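Local coordinates for monalysin (Pseudomonas entomophila, PDB 4MKQ), which forms pores in host cell membranes, a secreted beta-barrel toxin that damages the Drosophila gut and contributes to lethality, here lacking its membrane-spanning region, at residues Gln6-Lys11 against Asp17-Asp22; Tyr110-Ile115 against Thr136-Val141. All coordinates share one frame; numbering follows the deposited sequence.

Contact 1: residues Gln6-Lys11 against Asp17-Asp22; sequences QYPTKK and DGYLLD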
# COMPACT_ATOMS: atom_id res chain seq x y z
N GLN A 6 -13.71 16.02 -26.86
CA GLN A 6 -12.44 15.98 -27.59
C GLN A 6 -11.55 14.80 -27.19
O GLN A 6 -10.67 14.43 -27.97
CB GLN A 6 -11.67 17.30 -27.42
CG GLN A 6 -12.20 18.45 -28.27
CD GLN A 6 -11.69 19.79 -27.77
OE1 GLN A 6 -10.48 20.05 -27.72
NE2 GLN A 6 -12.62 20.66 -27.40
N TYR A 7 -11.78 14.23 -25.99
CA TYR A 7 -11.01 13.09 -25.48
C TYR A 7 -11.19 11.86 -26.38
O TYR A 7 -12.32 11.54 -26.75
CB TYR A 7 -11.39 12.74 -24.02
CG TYR A 7 -11.09 13.80 -22.98
CD1 TYR A 7 -9.93 14.57 -23.05
CD2 TYR A 7 -11.92 13.97 -21.88
CE1 TYR A 7 -9.64 15.53 -22.09
CE2 TYR A 7 -11.64 14.92 -20.90
CZ TYR A 7 -10.50 15.71 -21.01
OH TYR A 7 -10.22 16.65 -20.05
N PRO A 8 -10.08 11.17 -26.76
CA PRO A 8 -10.22 9.99 -27.62
C PRO A 8 -10.72 8.77 -26.87
O PRO A 8 -10.84 8.80 -25.64
CB PRO A 8 -8.80 9.77 -28.14
CG PRO A 8 -7.94 10.27 -27.06
CD PRO A 8 -8.67 11.42 -26.41
N THR A 9 -11.02 7.69 -27.60
CA THR A 9 -11.48 6.42 -27.05
C THR A 9 -10.31 5.42 -27.11
O THR A 9 -9.63 5.32 -28.14
CB THR A 9 -12.74 5.94 -27.80
OG1 THR A 9 -13.75 6.94 -27.67
CG2 THR A 9 -13.28 4.61 -27.27
N LYS A 10 -10.08 4.70 -26.00
CA LYS A 10 -9.03 3.68 -25.91
C LYS A 10 -9.63 2.34 -25.49
O LYS A 10 -10.65 2.31 -24.80
CB LYS A 10 -7.88 4.11 -24.99
CG LYS A 10 -7.01 5.26 -25.53
CD LYS A 10 -6.10 4.83 -26.67
CE LYS A 10 -5.53 6.02 -27.40
NZ LYS A 10 -4.88 5.62 -28.68
N LYS A 11 -9.02 1.24 -25.94
CA LYS A 11 -9.47 -0.12 -25.67
C LYS A 11 -8.26 -0.98 -25.29
O LYS A 11 -7.29 -1.02 -26.04
CB LYS A 11 -10.19 -0.68 -26.91
CG LYS A 11 -10.99 -1.96 -26.68
CD LYS A 11 -11.67 -2.41 -27.96
CE LYS A 11 -12.60 -3.58 -27.73
NZ LYS A 11 -13.17 -4.10 -29.00
N ASP A 17 -3.26 2.97 -20.42
CA ASP A 17 -2.08 3.38 -19.67
C ASP A 17 -1.07 4.07 -20.57
O ASP A 17 -0.56 5.13 -20.20
CB ASP A 17 -1.42 2.18 -18.95
CG ASP A 17 -2.29 1.46 -17.93
OD1 ASP A 17 -3.28 2.07 -17.45
OD2 ASP A 17 -1.97 0.31 -17.57
N GLY A 18 -0.82 3.50 -21.75
CA GLY A 18 0.11 4.03 -22.75
C GLY A 18 -0.22 5.44 -23.20
O GLY A 18 0.68 6.27 -23.36
N TYR A 19 -1.52 5.73 -23.39
CA TYR A 19 -2.00 7.04 -23.81
C TYR A 19 -1.92 8.07 -22.68
O TYR A 19 -1.42 9.18 -22.91
CB TYR A 19 -3.43 6.95 -24.39
CG TYR A 19 -4.05 8.31 -24.68
CD1 TYR A 19 -3.65 9.07 -25.77
CD2 TYR A 19 -5.02 8.84 -23.84
CE1 TYR A 19 -4.19 10.33 -26.01
CE2 TYR A 19 -5.57 10.10 -24.06
CZ TYR A 19 -5.14 10.85 -25.15
OH TYR A 19 -5.67 12.09 -25.39
N LEU A 20 -2.43 7.72 -21.49
CA LEU A 20 -2.48 8.61 -20.33
C LEU A 20 -1.14 8.84 -19.65
O LEU A 20 -0.74 10.00 -19.48
CB LEU A 20 -3.54 8.14 -19.30
CG LEU A 20 -5.00 8.10 -19.76
CD1 LEU A 20 -5.87 7.50 -18.69
CD2 LEU A 20 -5.51 9.47 -20.13
N LEU A 21 -0.47 7.76 -19.23
CA LEU A 21 0.82 7.81 -18.53
C LEU A 21 1.98 8.04 -19.50
O LEU A 21 2.92 7.24 -19.56
CB LEU A 21 1.06 6.57 -17.64
CG LEU A 21 -0.01 6.23 -16.60
CD1 LEU A 21 0.06 4.78 -16.22
CD2 LEU A 21 0.11 7.10 -15.36
N ASP A 22 1.88 9.12 -20.28
CA ASP A 22 2.89 9.55 -21.25
C ASP A 22 3.73 10.61 -20.53
O ASP A 22 3.19 11.64 -20.14
CB ASP A 22 2.19 10.15 -22.50
CG ASP A 22 3.09 10.41 -23.70
OD1 ASP A 22 4.29 10.72 -23.50
OD2 ASP A 22 2.59 10.32 -24.84
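Y19 meets P8 and K10 within a beta-alpha-beta unit, in which strand 9-10 leads into helix 13-20 and then to strand 29-43, the parallel neighbour of 9-10. It illustrates how one aromatic side chain can fasten a short helix to the strand before it. The phenol end of Y19 reaches the proline ring, whose CG lies 3.4 Å from Y19 CZ. At the opposite end of the tyrosine side chain, the aliphatic part of K10 runs across roughly at right angles, bringing its CE to 3.8 Å from Y19 CB and reaching the ring at CG and CD1. The helix aims Y19 at the strand, and its CG stands anti to the backbone N (chi1 172°), which carries the ring outward from the helix to P8. Farther out, backbone hydrogen bonds link P8 and K10 with W31, and K10 with D33, anchoring the short strand to the sheet, while Y19 also touches C30. The next residue, L20, packs on A57 and L59 of strand 46-65. The chain of K10 bends at chi2 (-73°), and its NZ is hydrogen-bonded to the carbonyl oxygens of R168 and P165 of the second subunit.

Contact 2: residues Tyr110-Ile115 against Thr136-Val141; sequences YYLSAI and TVQRNV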
# COMPACT_ATOMS: atom_id res chain seq x y z
N TYR A 110 -28.51 3.48 -11.97
CA TYR A 110 -27.37 3.80 -12.83
C TYR A 110 -26.45 4.77 -12.11
O TYR A 110 -26.88 5.86 -11.73
CB TYR A 110 -27.85 4.38 -14.17
CG TYR A 110 -28.51 3.36 -15.07
CD1 TYR A 110 -29.83 2.98 -14.88
CD2 TYR A 110 -27.81 2.78 -16.13
CE1 TYR A 110 -30.44 2.03 -15.70
CE2 TYR A 110 -28.42 1.85 -16.97
CZ TYR A 110 -29.73 1.48 -16.75
OH TYR A 110 -30.33 0.56 -17.57
N TYR A 111 -25.21 4.35 -11.89
CA TYR A 111 -24.18 5.13 -11.19
C TYR A 111 -22.78 4.76 -11.71
O TYR A 111 -22.62 3.78 -12.44
CB TYR A 111 -24.30 4.93 -9.66
CG TYR A 111 -23.91 3.55 -9.17
CD1 TYR A 111 -24.81 2.50 -9.21
CD2 TYR A 111 -22.64 3.31 -8.66
CE1 TYR A 111 -24.46 1.22 -8.77
CE2 TYR A 111 -22.27 2.04 -8.22
CZ TYR A 111 -23.18 1.00 -8.28
OH TYR A 111 -22.83 -0.25 -7.84
N LEU A 112 -21.77 5.54 -11.28
CA LEU A 112 -20.37 5.37 -11.65
C LEU A 112 -19.50 5.08 -10.43
O LEU A 112 -19.74 5.62 -9.35
CB LEU A 112 -19.88 6.68 -12.31
CG LEU A 112 -19.74 6.76 -13.84
CD1 LEU A 112 -20.95 6.21 -14.57
CD2 LEU A 112 -19.51 8.19 -14.25
N SER A 113 -18.47 4.24 -10.61
CA SER A 113 -17.49 3.93 -9.56
C SER A 113 -16.08 4.10 -10.13
O SER A 113 -15.87 3.94 -11.33
CB SER A 113 -17.69 2.53 -9.00
OG SER A 113 -17.07 1.53 -9.79
N ALA A 114 -15.13 4.45 -9.26
CA ALA A 114 -13.74 4.68 -9.64
C ALA A 114 -12.78 3.74 -8.92
O ALA A 114 -12.89 3.54 -7.71
CB ALA A 114 -13.38 6.13 -9.38
N ILE A 115 -11.84 3.17 -9.68
CA ILE A 115 -10.80 2.27 -9.18
C ILE A 115 -9.42 2.83 -9.56
O ILE A 115 -9.14 3.03 -10.74
CB ILE A 115 -11.02 0.79 -9.65
CG1 ILE A 115 -12.20 0.14 -8.88
CG2 ILE A 115 -9.73 -0.06 -9.50
CD1 ILE A 115 -12.57 -1.32 -9.27
N THR A 136 -16.53 16.30 -11.68
CA THR A 136 -16.62 16.69 -13.09
C THR A 136 -16.78 15.45 -13.99
O THR A 136 -17.61 15.47 -14.90
CB THR A 136 -15.40 17.56 -13.48
OG1 THR A 136 -15.35 18.70 -12.62
CG2 THR A 136 -15.44 18.03 -14.92
N VAL A 137 -15.99 14.39 -13.72
CA VAL A 137 -16.01 13.11 -14.44
C VAL A 137 -17.42 12.50 -14.41
O VAL A 137 -17.98 12.23 -15.47
CB VAL A 137 -14.90 12.14 -13.95
CG1 VAL A 137 -15.06 10.74 -14.55
CG2 VAL A 137 -13.52 12.70 -14.27
N GLN A 138 -18.02 12.37 -13.21
CA GLN A 138 -19.37 11.83 -13.02
C GLN A 138 -20.45 12.64 -13.75
O GLN A 138 -21.37 12.04 -14.31
CB GLN A 138 -19.72 11.74 -11.53
CG GLN A 138 -19.06 10.58 -10.81
CD GLN A 138 -19.38 10.61 -9.34
OE1 GLN A 138 -20.24 9.87 -8.86
NE2 GLN A 138 -18.71 11.47 -8.61
N ARG A 139 -20.31 13.98 -13.74
CA ARG A 139 -21.24 14.92 -14.39
C ARG A 139 -21.19 14.77 -15.91
O ARG A 139 -22.24 14.75 -16.56
CB ARG A 139 -20.90 16.35 -13.98
CG ARG A 139 -22.10 17.29 -13.92
CD ARG A 139 -21.72 18.73 -13.61
NE ARG A 139 -20.97 18.86 -12.35
CZ ARG A 139 -19.71 19.27 -12.27
NH1 ARG A 139 -19.04 19.60 -13.37
NH2 ARG A 139 -19.11 19.36 -11.10
N ASN A 140 -19.99 14.67 -16.48
CA ASN A 140 -19.81 14.54 -17.92
C ASN A 140 -20.08 13.14 -18.44
O ASN A 140 -20.79 13.01 -19.44
CB ASN A 140 -18.45 15.03 -18.36
CG ASN A 140 -18.46 16.48 -18.77
OD1 ASN A 140 -18.69 16.80 -19.94
ND2 ASN A 140 -18.23 17.38 -17.82
N VAL A 141 -19.55 12.11 -17.78
CA VAL A 141 -19.70 10.72 -18.22
C VAL A 141 -21.14 10.20 -18.04
O VAL A 141 -21.75 9.79 -19.03
CB VAL A 141 -18.64 9.77 -17.60
CG1 VAL A 141 -18.87 8.33 -18.00
CG2 VAL A 141 -17.22 10.21 -17.98
O HOH W 1 -21.88 8.06 -10.09
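L112 presses a single methyl, CD2, against the helix at Q138 and V141, a case of a helix laid on the face of the long, mostly antiparallel sheet of this aerolysin-like fold. The axes of strand 110-115 and helix 136-141 approach to 9.4 Å, and their N-to-C directions make 141°, nearer antiparallel than perpendicular. The tight part is apolar: L112 CD2 comes within 3.8 Å of V141 CB and touches V141 CG1 as well. V141 turns CG1 anti to its own nitrogen (chi1 176°), which sets this methyl on the leucine. The same CD2 lies against the helix backbone, 3.8 Å from Q138 CA. Around this apolar patch, L112 also meets W134 and L142 of the helix, and V137 and V141 pack on F56 of strand 46-65. On the looser side the strand and helix are joined through solvent instead. Q138 starts beside the leucine, but its side chain reaches toward the strand, stopping a water's breadth from L112 N, with NE2 hydrogen-bonded to W134 O. One water bridges the gap: it accepts from L112 N at 2.8 Å and lies 2.7 Å from Q138 OE1, to which it probably donates.

Read from the N terminus, the two contacts follow one another in series, neither nested nor crossed. Contact 1 closes a short loop of five intervening residues, mostly helical, and sets helix 13-20 beside strand 9-10, an outermost strand of the sheet within this chain. The chain then traces strands 29-43, 46-65, 71-84 and 98-103 before contact 2 opens on strand 106-124; twenty residues separate its segments, and helix 134-144 closes it. The centres of contact 1 and contact 2 lie about 17 Å apart, and the two do not touch. Strand 46-65 is common ground: L20 and V137 meet alternate residues of it, consistent with helices on opposite faces of one sheet.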